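Local coordinates for protein putative silent information regulator 2,Putative silent information regulator 2 (Leishmania infantum, PDB 5OL0) that probably removes acetyl groups from lysine side chains of proteins in an NAD-dependent reaction, as a zinc-containing class I sirtuin, at residues S176-S179 / T180-G183; V189-F192 / G193-L196; I163-N166 / Y167-M171; F200-A203 / L204-A208; F110-L113 / L114-G118. All coordinates share one frame; numbering follows the deposited sequence.

Contact 1: S176-S179 / T180-G183. With ZN (zinc ion), chain E.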
loop_
_atom_site.group_PDB
_atom_site.type_symbol
_atom_site.label_atom_id
_atom_site.label_comp_id
_atom_site.label_asym_id
_atom_site.label_seq_id
_atom_site.Cartn_x
_atom_site.Cartn_y
_atom_site.Cartn_z
ATOM N N SER A 176 -24.965 -4.586 4.848
ATOM C CA SER A 176 -24.968 -5.991 5.248
ATOM C C SER A 176 -24.934 -6.221 6.750
ATOM O O SER A 176 -24.317 -5.445 7.511
ATOM C CB SER A 176 -23.770 -6.704 4.639
ATOM O OG SER A 176 -23.807 -6.647 3.213
ATOM N N ARG A 177 -25.569 -7.311 7.167
ATOM C CA ARG A 177 -25.744 -7.618 8.591
ATOM C C ARG A 177 -25.431 -9.066 8.862
ATOM O O ARG A 177 -25.809 -9.939 8.088
ATOM C CB ARG A 177 -27.194 -7.347 9.011
ATOM C CG ARG A 177 -27.580 -5.880 8.996
ATOM C CD ARG A 177 -27.126 -5.268 10.319
ATOM N NE ARG A 177 -27.398 -3.843 10.456
ATOM C CZ ARG A 177 -27.123 -3.120 11.556
ATOM N NH1 ARG A 177 -26.560 -3.677 12.632
ATOM N NH2 ARG A 177 -27.388 -1.809 11.569
ATOM N N CYS A 178 -24.732 -9.304 9.969
ATOM C CA CYS A 178 -24.333 -10.611 10.437
ATOM C C CYS A 178 -25.559 -11.497 10.699
ATOM O O CYS A 178 -26.524 -11.030 11.270
ATOM C CB CYS A 178 -23.621 -10.421 11.764
ATOM S SG CYS A 178 -22.774 -11.851 12.436
ATOM N N SER A 179 -25.503 -12.766 10.312
ATOM C CA SER A 179 -26.613 -13.718 10.560
ATOM C C SER A 179 -26.463 -14.461 11.903
ATOM O O SER A 179 -27.171 -15.434 12.158
ATOM C CB SER A 179 -26.679 -14.741 9.434
ATOM O OG SER A 179 -26.638 -14.096 8.171
ATOM N N THR A 180 -25.508 -14.033 12.724
ATOM C CA THR A 180 -25.286 -14.573 14.053
ATOM C C THR A 180 -25.722 -13.546 15.108
ATOM O O THR A 180 -26.495 -13.893 16.002
ATOM C CB THR A 180 -23.811 -14.989 14.251
ATOM O OG1 THR A 180 -23.514 -16.118 13.410
ATOM C CG2 THR A 180 -23.517 -15.343 15.726
ATOM N N CYS A 181 -25.264 -12.293 14.989
ATOM C CA CYS A 181 -25.478 -11.280 16.029
ATOM C C CYS A 181 -26.186 -10.013 15.561
ATOM O O CYS A 181 -26.367 -9.068 16.351
ATOM C CB CYS A 181 -24.105 -10.911 16.630
ATOM S SG CYS A 181 -23.106 -9.700 15.701
ATOM N N GLY A 182 -26.561 -9.950 14.277
ATOM C CA GLY A 182 -27.085 -8.708 13.734
ATOM C C GLY A 182 -26.078 -7.562 13.672
ATOM O O GLY A 182 -26.444 -6.418 13.352
ATOM N N GLY A 183 -24.806 -7.834 13.946
ATOM C CA GLY A 183 -23.793 -6.819 13.746
ATOM C C GLY A 183 -23.660 -6.344 12.291
ATOM O O GLY A 183 -24.109 -6.990 11.338
HETATM ZN ZN ZN E . -21.670 -10.807 14.206
#
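The second CxxC half of the sirtuin zinc site, a zinc knuckle, is formed where Cys178 and Cys181 meet round a tight loop. Both thiolates bind the same zinc ion, Cys178 SG at 2.3 Å and Cys181 SG at 2.4 Å, while Cys154 and Cys157 complete the four-sulfur shell. Cys178 SG lies anti to its own backbone N (chi1 -170°), which turns the sulfur into the loop, where two successive amides point at it: Thr180 N at 3.5 Å and Cys181 N at 3.6 Å. Such N-H...S bonds probably temper the negative charge on the thiolate. Cys181 SG in turn receives a weak bond from Gly183 N.

Beyond the sulfurs the chain folds back on itself. Cys178 N donates an almost straight bond to Gly183 O (2.8 Å), and Gly182 N reaches weakly back to Cys178 O. Gly182 has the positive phi that glycine tolerates easily. Arg177 bends at chi2 and lays its side chain along this return, its NH1 donating to Gly182 O at 2.8 Å with the oxygen at the guanidinium edge.

The loop runs between helix 163-171 and strand 185-187. Ser176, within this loop, hydrogen-bonds through OG to Glu169 and Asn166 of the helix, and backbone hydrogen bonding between Ser176 and Val185 joins the loop to the start of the strand.

Contact 2: V189-F192 / G193-L196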
loop_
_atom_site.group_PDB
_atom_site.type_symbol
_atom_site.label_atom_id
_atom_site.label_comp_id
_atom_site.label_asym_id
_atom_site.label_seq_id
_atom_site.Cartn_x
_atom_site.Cartn_y
_atom_site.Cartn_z
ATOM N N VAL A 189 -11.441 -4.687 5.251
ATOM C CA VAL A 189 -10.523 -3.542 5.313
ATOM C C VAL A 189 -10.279 -3.248 6.775
ATOM O O VAL A 189 -11.200 -3.257 7.533
ATOM C CB VAL A 189 -11.111 -2.310 4.636
ATOM C CG1 VAL A 189 -10.197 -1.110 4.812
ATOM C CG2 VAL A 189 -11.257 -2.605 3.159
ATOM N N VAL A 190 -9.025 -3.024 7.175
ATOM C CA VAL A 190 -8.719 -2.581 8.524
ATOM C C VAL A 190 -9.142 -1.095 8.652
ATOM O O VAL A 190 -8.668 -0.222 7.920
ATOM C CB VAL A 190 -7.230 -2.775 8.885
ATOM C CG1 VAL A 190 -6.951 -2.338 10.357
ATOM C CG2 VAL A 190 -6.802 -4.217 8.718
ATOM N N PHE A 191 -10.043 -0.813 9.585
ATOM C CA PHE A 191 -10.484 0.563 9.824
ATOM C C PHE A 191 -9.649 1.167 10.941
ATOM O O PHE A 191 -9.056 0.435 11.786
ATOM C CB PHE A 191 -11.963 0.592 10.234
ATOM C CG PHE A 191 -12.930 0.625 9.082
ATOM C CD1 PHE A 191 -12.637 0.024 7.854
ATOM C CD2 PHE A 191 -14.155 1.267 9.221
ATOM C CE1 PHE A 191 -13.522 0.057 6.809
ATOM C CE2 PHE A 191 -15.064 1.276 8.181
ATOM C CZ PHE A 191 -14.749 0.680 6.975
ATOM N N PHE A 192 -9.625 2.499 10.976
ATOM C CA PHE A 192 -9.028 3.204 12.147
ATOM C C PHE A 192 -9.678 2.679 13.440
ATOM O O PHE A 192 -10.888 2.583 13.549
ATOM C CB PHE A 192 -9.116 4.745 11.976
ATOM C CG PHE A 192 -8.278 5.255 10.870
ATOM C CD1 PHE A 192 -6.907 5.398 11.049
ATOM C CD2 PHE A 192 -8.814 5.517 9.628
ATOM C CE1 PHE A 192 -6.071 5.811 10.004
ATOM C CE2 PHE A 192 -7.995 5.928 8.563
ATOM C CZ PHE A 192 -6.623 6.088 8.753
ATOM N N GLY A 193 -8.868 2.190 14.355
ATOM C CA GLY A 193 -9.373 1.607 15.579
ATOM C C GLY A 193 -9.479 0.094 15.566
ATOM O O GLY A 193 -9.857 -0.503 16.562
ATOM N N GLU A 194 -9.106 -0.545 14.464
ATOM C CA GLU A 194 -9.095 -1.997 14.401
ATOM C C GLU A 194 -7.679 -2.536 14.471
ATOM O O GLU A 194 -6.703 -1.827 14.155
ATOM C CB GLU A 194 -9.690 -2.470 13.077
ATOM C CG GLU A 194 -10.956 -3.262 13.122
ATOM C CD GLU A 194 -11.413 -3.679 11.701
ATOM O OE1 GLU A 194 -11.916 -2.800 10.913
ATOM O OE2 GLU A 194 -11.252 -4.890 11.357
ATOM N N ASN A 195 -7.574 -3.825 14.770
ATOM C CA ASN A 195 -6.280 -4.497 14.779
ATOM C C ASN A 195 -5.767 -4.730 13.366
ATOM O O ASN A 195 -6.527 -4.968 12.495
ATOM C CB ASN A 195 -6.366 -5.839 15.515
ATOM C CG ASN A 195 -6.571 -5.655 16.993
ATOM O OD1 ASN A 195 -5.740 -5.074 17.682
ATOM N ND2 ASN A 195 -7.703 -6.107 17.473
ATOM N N LEU A 196 -4.471 -4.607 13.138
ATOM C CA LEU A 196 -3.913 -5.004 11.825
ATOM C C LEU A 196 -3.723 -6.527 11.823
ATOM O O LEU A 196 -3.612 -7.141 12.890
ATOM C CB LEU A 196 -2.567 -4.349 11.573
ATOM C CG LEU A 196 -2.650 -2.959 10.949
ATOM C CD1 LEU A 196 -3.139 -1.912 11.980
ATOM C CD2 LEU A 196 -1.257 -2.558 10.388
#
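Glu194 folds its side chain back over the turn towards Phe191, and the two side chains cross at a slant, with carboxylate and ring planes 49° apart. The chi1 of Glu194, -116°, lies off the staggered values, and the chain then runs extended to bring OE1 to the backbone of Phe191, where it accepts from N at 3.0 Å. The donor stands well above the carboxylate plane. The same oxygen lies 3.5 Å from Phe191 CB, so the acid sits beside the root of the aromatic side chain, while the ring itself leads off to meet Phe88 edge-to-face.

The backbone beneath is a type II beta turn from Phe191 to Glu194, closed by Glu194 N donating to Phe191 O at 2.9 Å. Gly193, with phi 98°, occupies the position where a side chain would run into the carbonyl oxygen of Phe192. On another side of the turn Val190 presents CG1, anti to its backbone N, to the residues after the turn: it approaches Asn195 O at 3.4 Å and Leu196 CD1 at 4.2 Å.

This loop is part of the substrate cleft. Val190 O accepts a hydrogen bond from the modified side chain of the bound peptide, and Gly193 and Glu194 bond to the peptide backbone. Lys186 forms a salt bridge with Glu194 OE1 and a cation-pi contact with Phe191. One carboxylate oxygen thus takes both a backbone amide and a lysine, a pairing that should favour the charged form of Glu194 and probably helps to hold the turn whose backbone binds the peptide.

Contact 3: I163-N166 / Y167-M171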
loop_
_atom_site.group_PDB
_atom_site.type_symbol
_atom_site.label_atom_id
_atom_site.label_comp_id
_atom_site.label_asym_id
_atom_site.label_seq_id
_atom_site.Cartn_x
_atom_site.Cartn_y
_atom_site.Cartn_z
ATOM N N ILE A 163 -18.552 -12.432 0.490
ATOM C CA ILE A 163 -18.152 -11.216 -0.174
ATOM C C ILE A 163 -19.062 -10.903 -1.354
ATOM O O ILE A 163 -19.284 -9.741 -1.704
ATOM C CB ILE A 163 -16.660 -11.251 -0.639
ATOM C CG1 ILE A 163 -16.199 -9.879 -1.122
ATOM C CG2 ILE A 163 -16.389 -12.292 -1.730
ATOM C CD1 ILE A 163 -16.312 -8.822 -0.050
ATOM N N GLU A 164 -19.533 -11.937 -2.016
ATOM C CA GLU A 164 -20.457 -11.772 -3.140
ATOM C C GLU A 164 -21.786 -11.207 -2.641
ATOM O O GLU A 164 -22.301 -10.308 -3.228
ATOM C CB GLU A 164 -20.607 -13.157 -3.815
ATOM C CG GLU A 164 -21.515 -13.235 -5.023
ATOM C CD GLU A 164 -21.040 -14.277 -6.056
ATOM O OE1 GLU A 164 -20.579 -15.401 -5.697
ATOM O OE2 GLU A 164 -21.069 -13.934 -7.259
ATOM N N GLN A 165 -22.299 -11.719 -1.521
ATOM C CA GLN A 165 -23.469 -11.151 -0.886
ATOM C C GLN A 165 -23.228 -9.712 -0.466
ATOM O O GLN A 165 -24.076 -8.846 -0.715
ATOM C CB GLN A 165 -23.935 -11.979 0.297
ATOM C CG GLN A 165 -25.189 -11.392 0.850
ATOM C CD GLN A 165 -25.738 -12.072 2.040
ATOM O OE1 GLN A 165 -25.334 -13.183 2.441
ATOM N NE2 GLN A 165 -26.710 -11.410 2.628
ATOM N N ASN A 166 -22.062 -9.454 0.137
ATOM C CA ASN A 166 -21.739 -8.111 0.596
ATOM C C ASN A 166 -21.664 -7.120 -0.572
ATOM O O ASN A 166 -22.113 -6.018 -0.461
ATOM C CB ASN A 166 -20.440 -8.109 1.414
ATOM C CG ASN A 166 -20.113 -6.747 1.997
ATOM O OD1 ASN A 166 -20.975 -6.020 2.560
ATOM N ND2 ASN A 166 -18.889 -6.374 1.841
ATOM N N TYR A 167 -21.107 -7.553 -1.683
ATOM C CA TYR A 167 -21.015 -6.782 -2.909
ATOM C C TYR A 167 -22.419 -6.454 -3.453
ATOM O O TYR A 167 -22.716 -5.316 -3.753
ATOM C CB TYR A 167 -20.184 -7.567 -3.956
ATOM C CG TYR A 167 -20.376 -7.043 -5.379
ATOM C CD1 TYR A 167 -19.674 -5.944 -5.834
ATOM C CD2 TYR A 167 -21.312 -7.613 -6.212
ATOM C CE1 TYR A 167 -19.899 -5.427 -7.101
ATOM C CE2 TYR A 167 -21.543 -7.114 -7.480
ATOM C CZ TYR A 167 -20.820 -6.035 -7.930
ATOM O OH TYR A 167 -21.089 -5.537 -9.193
ATOM N N LEU A 168 -23.273 -7.460 -3.532
ATOM C CA LEU A 168 -24.601 -7.274 -4.099
ATOM C C LEU A 168 -25.440 -6.349 -3.208
ATOM O O LEU A 168 -26.128 -5.440 -3.707
ATOM C CB LEU A 168 -25.299 -8.626 -4.271
ATOM C CG LEU A 168 -24.744 -9.452 -5.436
ATOM C CD1 LEU A 168 -25.425 -10.779 -5.509
ATOM C CD2 LEU A 168 -24.906 -8.696 -6.734
ATOM N N GLU A 169 -25.333 -6.547 -1.901
ATOM C CA GLU A 169 -26.029 -5.670 -0.955
ATOM C C GLU A 169 -25.519 -4.231 -1.005
ATOM O O GLU A 169 -26.293 -3.278 -1.186
ATOM C CB GLU A 169 -25.986 -6.260 0.439
ATOM C CG GLU A 169 -27.024 -7.347 0.610
ATOM C CD GLU A 169 -26.900 -8.101 1.917
ATOM O OE1 GLU A 169 -26.015 -7.811 2.752
ATOM O OE2 GLU A 169 -27.687 -9.021 2.102
ATOM N N ALA A 170 -24.202 -4.074 -0.941
ATOM C CA ALA A 170 -23.621 -2.755 -0.957
ATOM C C ALA A 170 -23.979 -2.008 -2.191
ATOM O O ALA A 170 -24.375 -0.838 -2.087
ATOM C CB ALA A 170 -22.103 -2.758 -0.765
ATOM N N MET A 171 -23.839 -2.650 -3.358
ATOM C CA MET A 171 -24.039 -1.949 -4.623
ATOM C C MET A 171 -25.508 -1.655 -4.908
ATOM O O MET A 171 -25.826 -0.868 -5.790
ATOM C CB MET A 171 -23.446 -2.751 -5.768
ATOM C CG MET A 171 -21.954 -2.927 -5.667
ATOM S SD MET A 171 -21.061 -1.414 -5.887
ATOM C CE MET A 171 -21.236 -1.202 -7.650
#
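Gln165 leaves the helix with CG anti to its backbone N (chi1 -176°) and continues extended, whereas Glu169, one turn on, starts with CG beside its backbone N (chi1 -80°) before extending in its turn. These different first torsions incline the two chains towards each other. Gln165 NE2 donates to Glu169 OE2 at 2.6 Å in a nearly straight bond. The oxygen lies in the amide plane, yet the amide reaches it from outside the plane of the carboxylate, the two flat groups being 83° apart.

This is an i to i+4 pair on one face of an alpha helix, whose backbone bonds run in the same spacing, for example Glu169 N to Gln165 O at 2.9 Å. The other carboxylate oxygen, Glu169 OE1, has a second partner, Ser176, in the loop that follows the helix. Asn166 OD1 is hydrogen-bonded to Tyr89 OH as well as to that serine.

Helix 163-171 lies against the three-stranded sheet of the zinc-binding module. Ile163 and Asn166 touch Ala152 on strand 151-154, Asn166 and Glu169 touch Phe161 on strand 160-161, and Tyr167 meets Trp98 edge-to-face.

Contact 4: F200-A203 / L204-A208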
loop_
_atom_site.group_PDB
_atom_site.type_symbol
_atom_site.label_atom_id
_atom_site.label_comp_id
_atom_site.label_asym_id
_atom_site.label_seq_id
_atom_site.Cartn_x
_atom_site.Cartn_y
_atom_site.Cartn_z
ATOM N N PHE A 200 1.233 -8.438 9.357
ATOM C CA PHE A 200 1.898 -7.118 9.464
ATOM C C PHE A 200 2.950 -7.125 10.544
ATOM O O PHE A 200 4.088 -6.696 10.337
ATOM C CB PHE A 200 0.909 -5.980 9.729
ATOM C CG PHE A 200 1.600 -4.734 10.085
ATOM C CD1 PHE A 200 2.184 -3.964 9.106
ATOM C CD2 PHE A 200 1.824 -4.413 11.419
ATOM C CE1 PHE A 200 2.891 -2.839 9.429
ATOM C CE2 PHE A 200 2.517 -3.278 11.745
ATOM C CZ PHE A 200 3.049 -2.481 10.756
ATOM N N PHE A 201 2.603 -7.658 11.712
ATOM C CA PHE A 201 3.571 -7.693 12.835
ATOM C C PHE A 201 4.770 -8.630 12.602
ATOM O O PHE A 201 5.888 -8.334 13.035
ATOM C CB PHE A 201 2.825 -7.971 14.154
ATOM C CG PHE A 201 1.878 -6.859 14.495
ATOM C CD1 PHE A 201 2.392 -5.657 14.965
ATOM C CD2 PHE A 201 0.512 -6.973 14.241
ATOM C CE1 PHE A 201 1.553 -4.576 15.191
ATOM C CE2 PHE A 201 -0.339 -5.901 14.475
ATOM C CZ PHE A 201 0.193 -4.690 14.958
ATOM N N ASP A 202 4.515 -9.697 11.865
ATOM C CA ASP A 202 5.599 -10.613 11.359
ATOM C C ASP A 202 6.591 -9.813 10.513
ATOM O O ASP A 202 7.800 -9.818 10.739
ATOM C CB ASP A 202 4.932 -11.707 10.521
ATOM C CG ASP A 202 5.893 -12.779 10.081
ATOM O OD1 ASP A 202 6.244 -13.613 10.928
ATOM O OD2 ASP A 202 6.336 -12.768 8.905
ATOM N N ALA A 203 6.039 -9.027 9.595
ATOM C CA ALA A 203 6.865 -8.203 8.768
ATOM C C ALA A 203 7.627 -7.139 9.554
ATOM O O ALA A 203 8.791 -6.974 9.360
ATOM C CB ALA A 203 6.049 -7.608 7.646
ATOM N N LEU A 204 6.973 -6.470 10.487
ATOM C CA LEU A 204 7.645 -5.428 11.293
ATOM C C LEU A 204 8.762 -5.915 12.216
ATOM O O LEU A 204 9.800 -5.252 12.372
ATOM C CB LEU A 204 6.605 -4.724 12.175
ATOM C CG LEU A 204 7.086 -3.523 13.031
ATOM C CD1 LEU A 204 7.403 -2.356 12.132
ATOM C CD2 LEU A 204 6.040 -3.142 14.106
ATOM N N HIS A 205 8.499 -7.037 12.878
ATOM C CA HIS A 205 9.418 -7.582 13.866
ATOM C C HIS A 205 10.464 -8.443 13.217
ATOM O O HIS A 205 11.547 -8.483 13.728
ATOM C CB HIS A 205 8.666 -8.438 14.924
ATOM C CG HIS A 205 7.679 -7.662 15.707
ATOM N ND1 HIS A 205 6.474 -8.190 16.113
ATOM C CD2 HIS A 205 7.664 -6.356 16.068
ATOM C CE1 HIS A 205 5.790 -7.258 16.751
ATOM N NE2 HIS A 205 6.480 -6.134 16.718
ATOM N N HIS A 206 10.129 -9.133 12.117
ATOM C CA HIS A 206 11.026 -10.140 11.505
ATOM C C HIS A 206 11.584 -9.770 10.182
ATOM O O HIS A 206 12.694 -10.115 9.931
ATOM C CB HIS A 206 10.335 -11.508 11.367
ATOM C CG HIS A 206 9.772 -12.001 12.668
ATOM N ND1 HIS A 206 8.564 -12.658 12.750
ATOM C CD2 HIS A 206 10.185 -11.817 13.940
ATOM C CE1 HIS A 206 8.299 -12.936 14.013
ATOM N NE2 HIS A 206 9.257 -12.436 14.752
ATOM N N ASP A 207 10.821 -9.145 9.289
ATOM C CA ASP A 207 11.411 -8.805 7.989
ATOM C C ASP A 207 12.196 -7.515 8.067
ATOM O O ASP A 207 13.342 -7.425 7.619
ATOM C CB ASP A 207 10.343 -8.686 6.927
ATOM C CG ASP A 207 9.717 -9.999 6.574
ATOM O OD1 ASP A 207 10.473 -10.917 6.270
ATOM O OD2 ASP A 207 8.472 -10.110 6.541
ATOM N N ALA A 208 11.554 -6.443 8.536
ATOM C CA ALA A 208 12.226 -5.108 8.392
ATOM C C ALA A 208 13.580 -5.046 9.079
ATOM O O ALA A 208 14.535 -4.420 8.578
ATOM C CB ALA A 208 11.288 -4.004 8.895
#
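Asp202 and His206 meet one helical turn apart, their side chains crossing at about a right angle. Asp202 swings CG anti to its backbone N (chi1 -174°), whereas His206 keeps CG beside its own (chi1 -54°), and these two different first torsions lean carboxylate and imidazole towards each other across the turn. His206 ND1 donates to Asp202 OD1 at 3.1 Å; the oxygen lies in the ring plane, but ND1 approaches it steeply, 66° out of the carboxylate plane. The other oxygen, OD2, lies 4.1 Å from Asp207 OD2, and Arg122 bridges both acids, which should offset the like charges.

Helix 198-207 packs beside the parallel sheet of the Rossmann-type domain, Ala203 touching strand 120-125. The helix widens into a pi-type turn over 204-207: Ala203 O takes Ala208 N at 2.9 Å in a pi-type bond and also Asp207 N at 3.0 Å, the latter from above the carbonyl plane.

Towards the start, Phe200 sets CD2 3.6 Å above the plane of the Phe201 ring, over its centre, and brings CE2 to 4.2 Å from Leu204 CD2. Phe201 and His205 share nearly the same first torsion and run side by side, Phe201 CB lying 4.0 Å from His205 CE1.

Contact 5: F110-L113 / L114-G118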
loop_
_atom_site.group_PDB
_atom_site.type_symbol
_atom_site.label_atom_id
_atom_site.label_comp_id
_atom_site.label_asym_id
_atom_site.label_seq_id
_atom_site.Cartn_x
_atom_site.Cartn_y
_atom_site.Cartn_z
ATOM N N PHE A 110 6.337 -4.649 -11.403
ATOM C CA PHE A 110 7.737 -4.614 -10.996
ATOM C C PHE A 110 7.994 -5.443 -9.738
ATOM O O PHE A 110 8.977 -6.132 -9.636
ATOM C CB PHE A 110 8.221 -3.166 -10.818
ATOM C CG PHE A 110 9.663 -3.050 -10.420
ATOM C CD1 PHE A 110 10.665 -3.371 -11.320
ATOM C CD2 PHE A 110 10.035 -2.580 -9.163
ATOM C CE1 PHE A 110 12.002 -3.285 -10.983
ATOM C CE2 PHE A 110 11.385 -2.441 -8.823
ATOM C CZ PHE A 110 12.378 -2.822 -9.727
ATOM N N ILE A 111 7.125 -5.303 -8.752
ATOM C CA ILE A 111 7.314 -6.028 -7.550
ATOM C C ILE A 111 7.241 -7.552 -7.819
ATOM O O ILE A 111 7.943 -8.355 -7.204
ATOM C CB ILE A 111 6.240 -5.553 -6.478
ATOM C CG1 ILE A 111 6.437 -4.090 -6.118
ATOM C CG2 ILE A 111 6.346 -6.420 -5.257
ATOM C CD1 ILE A 111 5.314 -3.490 -5.282
ATOM N N ARG A 112 6.289 -7.952 -8.647
ATOM C CA ARG A 112 6.245 -9.293 -9.085
ATOM C C ARG A 112 7.582 -9.705 -9.709
ATOM O O ARG A 112 8.079 -10.822 -9.435
ATOM C CB ARG A 112 5.114 -9.476 -10.066
ATOM C CG ARG A 112 5.118 -10.762 -10.887
ATOM C CD ARG A 112 4.986 -11.947 -9.999
ATOM N NE ARG A 112 4.995 -13.220 -10.729
ATOM C CZ ARG A 112 3.998 -13.709 -11.514
ATOM N NH1 ARG A 112 4.134 -14.913 -12.064
ATOM N NH2 ARG A 112 2.880 -13.031 -11.784
ATOM N N LEU A 113 8.140 -8.877 -10.572
ATOM C CA LEU A 113 9.475 -9.206 -11.111
ATOM C C LEU A 113 10.525 -9.353 -10.029
ATOM O O LEU A 113 11.337 -10.266 -10.127
ATOM C CB LEU A 113 9.948 -8.183 -12.100
ATOM C CG LEU A 113 9.069 -8.040 -13.338
ATOM C CD1 LEU A 113 9.764 -7.024 -14.247
ATOM C CD2 LEU A 113 8.761 -9.349 -14.059
ATOM N N LEU A 114 10.525 -8.479 -8.995
ATOM C CA LEU A 114 11.520 -8.662 -7.947
ATOM C C LEU A 114 11.342 -10.042 -7.316
ATOM O O LEU A 114 12.302 -10.688 -7.007
ATOM C CB LEU A 114 11.423 -7.604 -6.853
ATOM C CG LEU A 114 11.758 -6.175 -7.318
ATOM C CD1 LEU A 114 11.562 -5.168 -6.172
ATOM C CD2 LEU A 114 13.188 -6.112 -7.861
ATOM N N GLN A 115 10.111 -10.487 -7.144
ATOM C CA GLN A 115 9.871 -11.785 -6.538
ATOM C C GLN A 115 10.421 -12.878 -7.411
ATOM O O GLN A 115 11.133 -13.757 -6.948
ATOM C CB GLN A 115 8.385 -12.023 -6.359
ATOM C CG GLN A 115 7.936 -13.455 -6.085
ATOM C CD GLN A 115 6.431 -13.480 -6.055
ATOM O OE1 GLN A 115 5.802 -12.910 -5.153
ATOM N NE2 GLN A 115 5.837 -14.049 -7.088
ATOM N N ASP A 116 10.089 -12.810 -8.677
ATOM C CA ASP A 116 10.594 -13.836 -9.617
ATOM C C ASP A 116 12.110 -13.855 -9.776
ATOM O O ASP A 116 12.658 -14.906 -10.105
ATOM C CB ASP A 116 9.906 -13.730 -10.945
ATOM C CG ASP A 116 8.393 -14.024 -10.824
ATOM O OD1 ASP A 116 7.943 -14.535 -9.769
ATOM O OD2 ASP A 116 7.638 -13.718 -11.760
ATOM N N GLU A 117 12.772 -12.732 -9.499
ATOM C CA GLU A 117 14.242 -12.678 -9.456
ATOM C C GLU A 117 14.854 -13.195 -8.131
ATOM O O GLU A 117 16.072 -13.221 -7.985
ATOM C CB GLU A 117 14.720 -11.227 -9.653
ATOM C CG GLU A 117 14.464 -10.678 -11.017
ATOM C CD GLU A 117 15.512 -11.214 -11.989
ATOM O OE1 GLU A 117 16.701 -10.800 -11.924
ATOM O OE2 GLU A 117 15.157 -12.090 -12.802
ATOM N N GLY A 118 14.033 -13.520 -7.141
ATOM C CA GLY A 118 14.517 -13.914 -5.835
ATOM C C GLY A 118 15.083 -12.738 -5.024
ATOM O O GLY A 118 15.975 -12.963 -4.198
#
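Phe110 and Leu114 carry the buried side of helix 106-116, an alpha helix that ends in a Schellman motif. Leu114 sets CG 4.0 Å above one face of the Phe110 ring, displaced towards its rim, and both its methyls lie on that same side, out by the rim: CD1 is 3.8 Å from Phe110 CE2 and CD2 is 3.9 Å from Phe110 CZ. The phenylalanine attains this because CG is anti to its backbone N (chi1 -179°), which turns the ring along the helix towards the next turn.

On a more exposed side Arg112 and Asp116 form a salt bridge. The arginine bends at chi2 (63°), bringing NE to 2.9 Å from Asp116 OD2 and, more loosely, to 3.4 Å from OD1; both hydrogen bonds are weak. Guanidinium and carboxylate planes stand perpendicular. Gln115 slants past the arginine, with NE2 3.7 Å from Arg112 CD, and adds a weak bond to Asp116 OD1.

A second shell fixes these polar ends. Arg112 NH2 is held by Ala135 O, while the Gln115 amide is gripped at both ends, OE1 by Ser138 N and NE2 by Gly136 O. Inward, Ile111 and Leu114 touch strand 36-40 of the parallel sheet; Phe110 packs on helix 286-296 and Leu113 on helix 300-308, so the helix is sandwiched between sheet and C-terminal helices.

At the terminus Glu117 N still reaches Leu113 O, while Gly118, with phi 73°, turns the chain out of the helix and donates from N to Gln115 O at 2.9 Å.

In the fold
Contacts 1 and 3 belong to the small zinc-binding module and touch through Ser176, whereas contacts 4 and 5 lie on helices flanking the Rossmann-type sheet, their centres about 20 Å apart. Contact 2 comes between them in the fold, in the loop that meets the peptide; it touches contact 4 where Leu196 O packs on Phe201 CE2. Contact 4 is mostly buried, while the other four are partly so. The three helical contacts each pair polar side chains four residues apart, but with different chemistry: amide to carboxylate in contact 3, imidazole to carboxylate in contact 4, guanidinium to carboxylate in contact 5. The loops instead depend on metal-bound sulfur in contact 1 and a glycine-containing turn in contact 2.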